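Local coordinates for protein possible thiamine biosynthesis enzyme (PDB 2X7P) that probably binds a small solute between the two lobes of a periplasmic binding protein-like fold, and may be linked to thiamine biosynthesis, at residues 18-23 against 56-61; 97-102 against 175-180; 101-106 against 191-196. The protein carries 1 engineered substitution. One frame throughout, in Å; residues are numbered along the deposited sequence.

Contact 1: 18-23 against 56-61. With AE3 (2-(2-ethoxyethoxy)ethanol), chain F; ACY (acetic acid), chain H.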
loop_
_atom_site.group_PDB
_atom_site.type_symbol
_atom_site.label_atom_id
_atom_site.label_comp_id
_atom_site.label_asym_id
_atom_site.label_seq_id
_atom_site.Cartn_x
_atom_site.Cartn_y
_atom_site.Cartn_z
ATOM N N LYS A 18 5.034 -13.536 -13.377
ATOM C CA LYS A 18 3.760 -13.578 -12.673
ATOM C C LYS A 18 3.670 -12.396 -11.715
ATOM O O LYS A 18 4.373 -12.347 -10.707
ATOM C CB LYS A 18 3.606 -14.896 -11.915
ATOM C CG LYS A 18 3.728 -16.131 -12.794
ATOM C CD LYS A 18 3.371 -17.397 -12.031
ATOM C CE LYS A 18 1.917 -17.379 -11.586
ATOM N NZ LYS A 18 1.543 -18.618 -10.847
ATOM N N VAL A 19 2.806 -11.440 -12.039
ATOM C CA VAL A 19 2.688 -10.221 -11.247
ATOM C C VAL A 19 1.466 -10.250 -10.336
ATOM O O VAL A 19 0.329 -10.277 -10.807
ATOM C CB VAL A 19 2.620 -8.971 -12.146
ATOM C CG1 VAL A 19 2.459 -7.719 -11.300
ATOM C CG2 VAL A 19 3.863 -8.878 -13.019
ATOM N N ALA A 20 1.711 -10.242 -9.030
ATOM C CA ALA A 20 0.635 -10.222 -8.047
ATOM C C ALA A 20 0.246 -8.786 -7.713
ATOM O O ALA A 20 1.036 -8.039 -7.138
ATOM C CB ALA A 20 1.052 -10.968 -6.790
ATOM N N TYR A 21 -0.973 -8.406 -8.077
ATOM C CA TYR A 21 -1.451 -7.050 -7.837
ATOM C C TYR A 21 -2.694 -7.052 -6.956
ATOM O O TYR A 21 -3.247 -8.106 -6.644
ATOM C CB TYR A 21 -1.758 -6.351 -9.162
ATOM C CG TYR A 21 -3.034 -6.824 -9.818
ATOM C CD1 TYR A 21 -3.079 -8.026 -10.512
ATOM C CD2 TYR A 21 -4.199 -6.072 -9.736
ATOM C CE1 TYR A 21 -4.245 -8.463 -11.110
ATOM C CE2 TYR A 21 -5.370 -6.500 -10.332
ATOM C CZ TYR A 21 -5.388 -7.697 -11.016
ATOM O OH TYR A 21 -6.553 -8.128 -11.611
ATOM N N ILE A 22 -3.129 -5.861 -6.561
ATOM C CA ILE A 22 -4.326 -5.711 -5.746
ATOM C C ILE A 22 -5.418 -5.009 -6.545
ATOM O O ILE A 22 -5.213 -3.901 -7.038
ATOM C CB ILE A 22 -4.033 -4.919 -4.458
ATOM C CG1 ILE A 22 -2.938 -5.615 -3.647
ATOM C CG2 ILE A 22 -5.298 -4.756 -3.632
ATOM C CD1 ILE A 22 -2.532 -4.871 -2.396
ATOM N N PRO A 23 -6.583 -5.661 -6.679
ATOM C CA PRO A 23 -7.709 -5.142 -7.465
ATOM C C PRO A 23 -8.286 -3.861 -6.872
ATOM O O PRO A 23 -9.362 -3.882 -6.274
ATOM C CB PRO A 23 -8.740 -6.272 -7.389
ATOM C CG PRO A 23 -8.396 -7.018 -6.147
ATOM C CD PRO A 23 -6.904 -6.947 -6.037
ATOM N N GLY A 56 -0.144 -8.272 2.692
ATOM C CA GLY A 56 0.314 -9.362 3.531
ATOM C C GLY A 56 0.518 -10.639 2.738
ATOM O O GLY A 56 1.521 -11.333 2.906
ATOM N N ARG A 57 -0.437 -10.946 1.868
ATOM C CA ARG A 57 -0.350 -12.140 1.037
ATOM C C ARG A 57 0.633 -11.952 -0.115
ATOM O O ARG A 57 1.267 -12.908 -0.561
ATOM C CB ARG A 57 -1.730 -12.536 0.508
ATOM C CG ARG A 57 -1.703 -13.720 -0.443
ATOM C CD ARG A 57 -3.076 -14.345 -0.606
ATOM N NE ARG A 57 -3.062 -15.430 -1.583
ATOM C CZ ARG A 57 -2.596 -16.651 -1.337
ATOM N NH1 ARG A 57 -2.098 -16.945 -0.144
ATOM N NH2 ARG A 57 -2.622 -17.576 -2.287
ATOM N N LEU A 58 0.757 -10.717 -0.594
ATOM C CA LEU A 58 1.709 -10.406 -1.656
ATOM C C LEU A 58 3.111 -10.848 -1.258
ATOM O O LEU A 58 3.842 -11.429 -2.060
ATOM C CB LEU A 58 1.702 -8.909 -1.969
ATOM C CG LEU A 58 0.432 -8.338 -2.601
ATOM C CD1 LEU A 58 0.565 -6.838 -2.807
ATOM C CD2 LEU A 58 0.129 -9.033 -3.919
ATOM N N ILE A 59 3.476 -10.569 -0.011
ATOM C CA ILE A 59 4.778 -10.960 0.514
ATOM C C ILE A 59 4.908 -12.479 0.562
ATOM O O ILE A 59 5.931 -13.035 0.162
ATOM C CB ILE A 59 5.009 -10.384 1.923
ATOM C CG1 ILE A 59 4.937 -8.856 1.891
ATOM C CG2 ILE A 59 6.347 -10.847 2.476
ATOM C CD1 ILE A 59 5.135 -8.206 3.244
ATOM N N ASN A 60 3.866 -13.142 1.050
ATOM C CA ASN A 60 3.849 -14.598 1.123
ATOM C C ASN A 60 4.032 -15.243 -0.248
ATOM O O ASN A 60 4.753 -16.229 -0.389
ATOM C CB ASN A 60 2.551 -15.089 1.766
ATOM C CG ASN A 60 2.449 -14.714 3.232
ATOM O OD1 ASN A 60 3.455 -14.436 3.884
ATOM N ND2 ASN A 60 1.231 -14.711 3.759
ATOM N N LEU A 61 3.377 -14.675 -1.255
ATOM C CA LEU A 61 3.471 -15.189 -2.617
ATOM C C LEU A 61 4.880 -15.027 -3.183
ATOM O O LEU A 61 5.318 -15.823 -4.013
ATOM C CB LEU A 61 2.443 -14.505 -3.521
ATOM C CG LEU A 61 0.977 -14.787 -3.186
ATOM C CD1 LEU A 61 0.050 -14.001 -4.100
ATOM C CD2 LEU A 61 0.686 -16.277 -3.276
HETATM C C1 AE3 F . -3.114 -3.992 2.571
HETATM C C2 AE3 F . -3.241 -3.755 1.070
HETATM O O2 AE3 F . -4.310 -2.849 0.802
HETATM C C3 AE3 F . -4.327 -2.500 -0.579
HETATM C C4 AE3 F . -5.527 -1.623 -0.919
HETATM O O3 AE3 F . -5.583 -0.491 -0.055
HETATM C C5 AE3 F . -5.278 0.711 -0.759
HETATM C C6 AE3 F . -6.555 1.458 -1.113
HETATM O O4 AE3 F . -7.520 1.281 -0.072
HETATM C C ACY H . -4.778 -15.355 -4.431
HETATM O O ACY H . -3.915 -16.249 -4.567
HETATM O OXT ACY H . -4.650 -14.369 -3.672
HETATM C CH3 ACY H . -6.045 -15.469 -5.227
#
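R57, on the helix whose L58 and L61 rest on A20, gives its NE-H to OXT of a bound acetate at 2.8 Å. R57 NH2 reaches the other oxygen, ACY O, at 2.9 Å, so the carboxylate is met at the edge of the guanidinium, and L61 CD2 lies above one face, toward its rim. The acetate probably comes from the crystallisation liquor. On the buried side the contact is purely apolar, with L58 contributing most of it. Chi1 near -67° keeps CG beside the backbone N and aims the branch at the strand, where the fork at CG gives each methyl its own partner. L58 CD2 settles 3.6 Å from A20 CB, while L58 CD1 meets I22 CD1 at 3.7 Å. Alanine suits the strand because a bare methyl lets the helix come close; the larger I22 extends its CD1 to the leucine and also touches the ethoxyethoxyethanol, 3.5 Å from AE3 C3. L61 CD1 adds a looser touch on A20 CB. Helix 55-63 runs nearly antiparallel to strand 19-21 and forms the beta-alpha-beta crossover from strand 49-50 to strand 69-73, the parallel strands flanking 19-21; L58 also leans on A70 of the latter.

Contact 2: 97-102 against 175-180; sequences SPLLWA and MWEYFT. With CO2 (carbon dioxide), chain L; AE3 (2-(2-ethoxyethoxy)ethanol), chain F; GOL (glycerol), chain E.
W101 and E177 form a non-hydrogen-bonded pair, and A102 and W176 a hydrogen-bonded one, where strand 100-106 lies antiparallel to strand 173-177 in the sheet of one alpha/beta lobe of this binding protein-like fold. Backbone bonds join A102 and W176 in both directions: A102 N to W176 O is 2.8 Å, and W176 N to A102 O is longer. Y178 N, at the start of the helix, then donates to L100 O at 2.8 Å, binding the strand-to-helix turn to the neighbouring strand.

Apolar contacts lie along this seam. L100 and Y178 run side by side, L100 CG 3.8 Å from Y178 CB, and the small A102 CB sits at the edge of the tyrosine ring. W101 brings the edge of its six-membered ring against the partner backbone, CE3 3.5 Å from W176 N, and the methyl CE of selenomethionine M175 touches W101 CB. The W176 ring lies flat beneath the carbon dioxide, whose carbon is centred over one face, while W101 CH2 approaches the same molecule; so one indole offers its face and the other chiefly a single carbon, while E177 N adds a weak hydrogen bond to CO2 O1.

Polar work falls to E177, the N-cap of helix 178-186. A bend at chi2 (-78°) turns its carboxylate back to the helix start, where OE1 accepts from both T180 N and T180 OG1. The other oxygen, E177 OE2, takes two glycerol hydroxyls, O1 and O2, each at 2.7 Å, and GOL O2 in turn accepts from L100 N at 2.8 Å.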
loop_
_atom_site.group_PDB
_atom_site.type_symbol
_atom_site.label_atom_id
_atom_site.label_comp_id
_atom_site.label_asym_id
_atom_site.label_seq_id
_atom_site.Cartn_x
_atom_site.Cartn_y
_atom_site.Cartn_z
ATOM N N SER A 97 2.313 9.700 -4.288
ATOM C CA SER A 97 1.437 10.321 -3.302
ATOM C C SER A 97 1.169 9.376 -2.132
ATOM O O SER A 97 1.168 8.158 -2.302
ATOM C CB SER A 97 0.121 10.756 -3.952
ATOM O OG SER A 97 -0.526 9.663 -4.577
ATOM N N PRO A 98 0.941 9.943 -0.937
ATOM C CA PRO A 98 0.712 9.154 0.277
ATOM C C PRO A 98 -0.695 8.566 0.328
ATOM O O PRO A 98 -1.551 8.935 -0.476
ATOM C CB PRO A 98 0.879 10.188 1.391
ATOM C CG PRO A 98 0.456 11.467 0.764
ATOM C CD PRO A 98 0.905 11.391 -0.670
ATOM N N LEU A 99 -0.924 7.658 1.272
ATOM C CA LEU A 99 -2.238 7.057 1.453
ATOM C C LEU A 99 -3.013 7.827 2.513
ATOM O O LEU A 99 -2.460 8.198 3.549
ATOM C CB LEU A 99 -2.104 5.589 1.863
ATOM C CG LEU A 99 -3.356 4.726 1.696
ATOM C CD1 LEU A 99 -3.675 4.542 0.222
ATOM C CD2 LEU A 99 -3.183 3.379 2.378
ATOM N N LEU A 100 -4.293 8.069 2.253
ATOM C CA LEU A 100 -5.131 8.812 3.186
ATOM C C LEU A 100 -5.907 7.878 4.107
ATOM O O LEU A 100 -6.802 7.158 3.665
ATOM C CB LEU A 100 -6.096 9.730 2.432
ATOM C CG LEU A 100 -7.040 10.572 3.294
ATOM C CD1 LEU A 100 -6.252 11.438 4.266
ATOM C CD2 LEU A 100 -7.943 11.428 2.420
ATOM N N TRP A 101 -5.555 7.894 5.388
ATOM C CA TRP A 101 -6.241 7.080 6.383
ATOM C C TRP A 101 -7.306 7.892 7.110
ATOM O O TRP A 101 -7.042 8.994 7.588
ATOM C CB TRP A 101 -5.241 6.504 7.390
ATOM C CG TRP A 101 -4.373 5.419 6.828
ATOM C CD1 TRP A 101 -3.294 5.574 6.007
ATOM C CD2 TRP A 101 -4.506 4.010 7.052
ATOM N NE1 TRP A 101 -2.750 4.350 5.704
ATOM C CE2 TRP A 101 -3.476 3.373 6.333
ATOM C CE3 TRP A 101 -5.399 3.226 7.790
ATOM C CZ2 TRP A 101 -3.312 1.988 6.331
ATOM C CZ3 TRP A 101 -5.235 1.852 7.786
ATOM C CH2 TRP A 101 -4.200 1.248 7.061
ATOM N N ALA A 102 -8.511 7.340 7.187
ATOM C CA ALA A 102 -9.612 8.002 7.874
ATOM C C ALA A 102 -9.853 7.382 9.246
ATOM O O ALA A 102 -9.910 6.160 9.384
ATOM C CB ALA A 102 -10.876 7.941 7.031
HETATM N N MSE A 175 -8.883 3.021 12.355
HETATM C CA MSE A 175 -8.381 3.690 11.163
HETATM C C MSE A 175 -8.436 2.770 9.949
HETATM O O MSE A 175 -8.206 1.566 10.058
HETATM C CB MSE A 175 -6.954 4.185 11.393
HETATM C CG MSE A 175 -6.800 5.026 12.646
HETATM SE SE MSE A 175 -4.998 5.724 12.865
HETATM C CE MSE A 175 -4.905 6.835 11.263
ATOM N N TRP A 176 -8.746 3.348 8.793
ATOM C CA TRP A 176 -8.894 2.586 7.561
ATOM C C TRP A 176 -8.820 3.545 6.378
ATOM O O TRP A 176 -9.122 4.730 6.517
ATOM C CB TRP A 176 -10.231 1.842 7.561
ATOM C CG TRP A 176 -10.231 0.575 6.758
ATOM C CD1 TRP A 176 -10.769 0.388 5.517
ATOM C CD2 TRP A 176 -9.672 -0.686 7.145
ATOM N NE1 TRP A 176 -10.577 -0.910 5.108
ATOM C CE2 TRP A 176 -9.906 -1.590 6.090
ATOM C CE3 TRP A 176 -8.994 -1.138 8.283
ATOM C CZ2 TRP A 176 -9.487 -2.918 6.137
ATOM C CZ3 TRP A 176 -8.578 -2.457 8.327
ATOM C CH2 TRP A 176 -8.826 -3.331 7.261
ATOM N N GLU A 177 -8.418 3.035 5.217
ATOM C CA GLU A 177 -8.269 3.875 4.032
ATOM C C GLU A 177 -9.545 4.672 3.764
ATOM O O GLU A 177 -10.649 4.130 3.813
ATOM C CB GLU A 177 -7.882 3.031 2.815
ATOM C CG GLU A 177 -7.362 3.839 1.633
ATOM C CD GLU A 177 -8.472 4.507 0.848
ATOM O OE1 GLU A 177 -9.590 3.952 0.810
ATOM O OE2 GLU A 177 -8.227 5.583 0.264
ATOM N N TYR A 178 -9.381 5.962 3.484
ATOM C CA TYR A 178 -10.513 6.879 3.364
ATOM C C TYR A 178 -11.586 6.440 2.369
ATOM O O TYR A 178 -12.736 6.223 2.747
ATOM C CB TYR A 178 -10.038 8.291 3.016
ATOM C CG TYR A 178 -11.173 9.231 2.678
ATOM C CD1 TYR A 178 -12.013 9.718 3.670
ATOM C CD2 TYR A 178 -11.410 9.623 1.367
ATOM C CE1 TYR A 178 -13.057 10.574 3.366
ATOM C CE2 TYR A 178 -12.449 10.479 1.053
ATOM C CZ TYR A 178 -13.269 10.951 2.058
ATOM O OH TYR A 178 -14.306 11.802 1.752
ATOM N N PHE A 179 -11.214 6.323 1.099
ATOM C CA PHE A 179 -12.184 6.007 0.053
ATOM C C PHE A 179 -12.904 4.679 0.284
ATOM O O PHE A 179 -14.026 4.485 -0.184
ATOM C CB PHE A 179 -11.526 6.041 -1.327
ATOM C CG PHE A 179 -11.174 7.425 -1.788
ATOM C CD1 PHE A 179 -12.130 8.237 -2.376
ATOM C CD2 PHE A 179 -9.892 7.921 -1.623
ATOM C CE1 PHE A 179 -11.814 9.512 -2.798
ATOM C CE2 PHE A 179 -9.569 9.197 -2.043
ATOM C CZ PHE A 179 -10.532 9.994 -2.631
ATOM N N THR A 180 -12.260 3.773 1.011
ATOM C CA THR A 180 -12.883 2.509 1.379
ATOM C C THR A 180 -13.929 2.754 2.461
ATOM O O THR A 180 -14.955 2.078 2.515
ATOM C CB THR A 180 -11.844 1.501 1.904
ATOM O OG1 THR A 180 -10.812 1.319 0.928
ATOM C CG2 THR A 180 -12.500 0.160 2.201
HETATM C C CO2 L . -6.393 -0.753 4.999
HETATM O O1 CO2 L . -7.009 0.146 4.445
HETATM O O2 CO2 L . -5.777 -1.653 5.552
HETATM C C1 AE3 F . -3.114 -3.992 2.571
HETATM C C2 AE3 F . -3.241 -3.755 1.070
HETATM O O2 AE3 F . -4.310 -2.849 0.802
HETATM C C3 AE3 F . -4.327 -2.500 -0.579
HETATM C C4 AE3 F . -5.527 -1.623 -0.919
HETATM O O3 AE3 F . -5.583 -0.491 -0.055
HETATM C C5 AE3 F . -5.278 0.711 -0.759
HETATM C C6 AE3 F . -6.555 1.458 -1.113
HETATM O O4 AE3 F . -7.520 1.281 -0.072
HETATM C C1 GOL E . -6.137 7.086 -2.214
HETATM O O1 GOL E . -7.266 6.210 -2.174
HETATM C C2 GOL E . -6.058 7.882 -0.911
HETATM O O2 GOL E . -5.913 6.982 0.190
HETATM C C3 GOL E . -4.848 8.815 -0.967
HETATM O O3 GOL E . -4.991 9.707 -2.074
#

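Contact 3: 101-106 against 191-196; sequences WAVSTG and KQIDQI. With CO2 (carbon dioxide), chain L.
The aliphatic stem of K191 runs along T105 on the same face of the sheet. K191 CG stands between its backbone N and carbonyl carbon (chi1 69°), and from there the chain runs extended, with K191 CE 3.5 Å from T105 CG2. Lysine suits this edge: its stem is apolar enough to cover the threonine methyl, while NZ goes on to the carbonyls of R109 and V112. T105 turns OG1 the other way, to D172 O.

V103 is met by two residues at once. I193 and D194 both face it, a classic beta bulge in strand 190-197, the edge strand of its sheet, beside 100-106. V103 O receives I193 N almost head-on at 2.9 Å, whereas V103 N gives its hydrogen to D194 O at 2.8 Å from well above the carbonyl plane. I193 holds CG1 over its own backbone (chi1 61°), which brings that carbon 3.6 Å from V103 CG1; its CG2 leans on T105 CG2. D194 CB lies alongside V103, 3.9 Å from V103 CB.

Beyond the bulge W101 exchanges two backbone bonds with I196, the shorter being I196 N to W101 O at 2.7 Å. On the other face, beside A102, Q192 and Q195 are both extended beyond CG, and Q195 NE2 donates to Q192 OE1 at 2.9 Å, well off the C=O direction (96° at the oxygen). There S104 directs OG to Y185 OH of helix 178-186.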
loop_
_atom_site.group_PDB
_atom_site.type_symbol
_atom_site.label_atom_id
_atom_site.label_comp_id
_atom_site.label_asym_id
_atom_site.label_seq_id
_atom_site.Cartn_x
_atom_site.Cartn_y
_atom_site.Cartn_z
ATOM N N TRP A 101 -5.555 7.894 5.388
ATOM C CA TRP A 101 -6.241 7.080 6.383
ATOM C C TRP A 101 -7.306 7.892 7.110
ATOM O O TRP A 101 -7.042 8.994 7.588
ATOM C CB TRP A 101 -5.241 6.504 7.390
ATOM C CG TRP A 101 -4.373 5.419 6.828
ATOM C CD1 TRP A 101 -3.294 5.574 6.007
ATOM C CD2 TRP A 101 -4.506 4.010 7.052
ATOM N NE1 TRP A 101 -2.750 4.350 5.704
ATOM C CE2 TRP A 101 -3.476 3.373 6.333
ATOM C CE3 TRP A 101 -5.399 3.226 7.790
ATOM C CZ2 TRP A 101 -3.312 1.988 6.331
ATOM C CZ3 TRP A 101 -5.235 1.852 7.786
ATOM C CH2 TRP A 101 -4.200 1.248 7.061
ATOM N N ALA A 102 -8.511 7.340 7.187
ATOM C CA ALA A 102 -9.612 8.002 7.874
ATOM C C ALA A 102 -9.853 7.382 9.246
ATOM O O ALA A 102 -9.910 6.160 9.384
ATOM C CB ALA A 102 -10.876 7.941 7.031
ATOM N N VAL A 103 -9.986 8.232 10.257
ATOM C CA VAL A 103 -10.297 7.776 11.606
ATOM C C VAL A 103 -11.809 7.789 11.806
ATOM O O VAL A 103 -12.438 8.846 11.766
ATOM C CB VAL A 103 -9.627 8.661 12.671
ATOM C CG1 VAL A 103 -9.903 8.115 14.063
ATOM C CG2 VAL A 103 -8.129 8.754 12.419
ATOM N N SER A 104 -12.389 6.612 12.017
ATOM C CA SER A 104 -13.840 6.481 12.102
ATOM C C SER A 104 -14.327 6.017 13.472
ATOM O O SER A 104 -13.553 5.534 14.296
ATOM C CB SER A 104 -14.350 5.515 11.030
ATOM O OG SER A 104 -14.007 5.961 9.731
ATOM N N THR A 105 -15.628 6.174 13.696
ATOM C CA THR A 105 -16.285 5.672 14.894
ATOM C C THR A 105 -17.760 5.446 14.576
ATOM O O THR A 105 -18.206 5.725 13.464
ATOM C CB THR A 105 -16.149 6.651 16.074
ATOM O OG1 THR A 105 -16.699 6.059 17.259
ATOM C CG2 THR A 105 -16.873 7.954 15.777
ATOM N N GLY A 106 -18.514 4.937 15.544
ATOM C CA GLY A 106 -19.930 4.688 15.344
ATOM C C GLY A 106 -20.673 5.940 14.920
ATOM O O GLY A 106 -20.424 7.025 15.445
ATOM N N LYS A 191 -19.014 7.369 11.119
ATOM C CA LYS A 191 -18.736 8.789 10.927
ATOM C C LYS A 191 -17.249 9.092 11.068
ATOM O O LYS A 191 -16.532 8.416 11.805
ATOM C CB LYS A 191 -19.550 9.643 11.903
ATOM C CG LYS A 191 -19.127 9.514 13.355
ATOM C CD LYS A 191 -19.903 10.480 14.237
ATOM C CE LYS A 191 -19.442 10.401 15.682
ATOM N NZ LYS A 191 -20.179 11.353 16.554
ATOM N N GLN A 192 -16.794 10.115 10.352
ATOM C CA GLN A 192 -15.390 10.504 10.367
ATOM C C GLN A 192 -15.103 11.516 11.471
ATOM O O GLN A 192 -15.830 12.494 11.633
ATOM C CB GLN A 192 -14.989 11.086 9.010
ATOM C CG GLN A 192 -13.606 11.713 8.983
ATOM C CD GLN A 192 -13.257 12.283 7.623
ATOM O OE1 GLN A 192 -13.426 11.623 6.598
ATOM N NE2 GLN A 192 -12.767 13.516 7.608
ATOM N N ILE A 193 -14.037 11.274 12.226
ATOM C CA ILE A 193 -13.638 12.188 13.292
ATOM C C ILE A 193 -12.249 12.766 13.043
ATOM O O ILE A 193 -11.817 13.682 13.742
ATOM C CB ILE A 193 -13.662 11.503 14.673
ATOM C CG1 ILE A 193 -12.695 10.319 14.701
ATOM C CG2 ILE A 193 -15.074 11.056 15.022
ATOM C CD1 ILE A 193 -12.637 9.610 16.038
ATOM N N ASP A 194 -11.553 12.229 12.045
ATOM C CA ASP A 194 -10.218 12.708 11.707
ATOM C C ASP A 194 -9.665 12.032 10.454
ATOM O O ASP A 194 -10.177 11.004 10.012
ATOM C CB ASP A 194 -9.261 12.491 12.881
ATOM C CG ASP A 194 -8.076 13.433 12.847
ATOM O OD1 ASP A 194 -8.107 14.392 12.050
ATOM O OD2 ASP A 194 -7.118 13.219 13.620
ATOM N N GLN A 195 -8.619 12.624 9.885
ATOM C CA GLN A 195 -7.924 12.052 8.736
ATOM C C GLN A 195 -6.417 12.177 8.922
ATOM O O GLN A 195 -5.933 13.175 9.453
ATOM C CB GLN A 195 -8.340 12.753 7.442
ATOM C CG GLN A 195 -9.771 12.493 7.010
ATOM C CD GLN A 195 -10.100 13.154 5.684
ATOM O OE1 GLN A 195 -9.326 13.965 5.175
ATOM N NE2 GLN A 195 -11.250 12.808 5.118
ATOM N N ILE A 196 -5.676 11.165 8.481
ATOM C CA ILE A 196 -4.224 11.168 8.616
ATOM C C ILE A 196 -3.538 10.610 7.373
ATOM O O ILE A 196 -3.838 9.502 6.932
ATOM C CB ILE A 196 -3.769 10.345 9.839
ATOM C CG1 ILE A 196 -4.356 10.922 11.129
ATOM C CG2 ILE A 196 -2.251 10.313 9.923
ATOM C CD1 ILE A 196 -3.804 12.283 11.494
HETATM C C CO2 L . -6.393 -0.753 4.999
HETATM O O1 CO2 L . -7.009 0.146 4.445
HETATM O O2 CO2 L . -5.777 -1.653 5.552
#

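Overall arrangement
Contact 1 closes along the chain before contact 2 opens, and the two lie on opposite sides of the chain's centre, their centres about 20 Å apart. Contact 1 belongs to the sheet holding strands 19-21, 49-50 and 69-73; contacts 2 and 3, with centres about 9 Å apart, belong to the other sheet. They start from the same part of the chain and share W101 and A102 on strand 100-106, which lies between 173-177 and 190-197; 175-180 comes before 191-196, and helix 178-186 links them. The ethoxyethoxyethanol touches contacts 1 and 2, and carbon dioxide contacts 2 and 3, consistent with a ligand cleft between two lobes, as in periplasmic binding proteins.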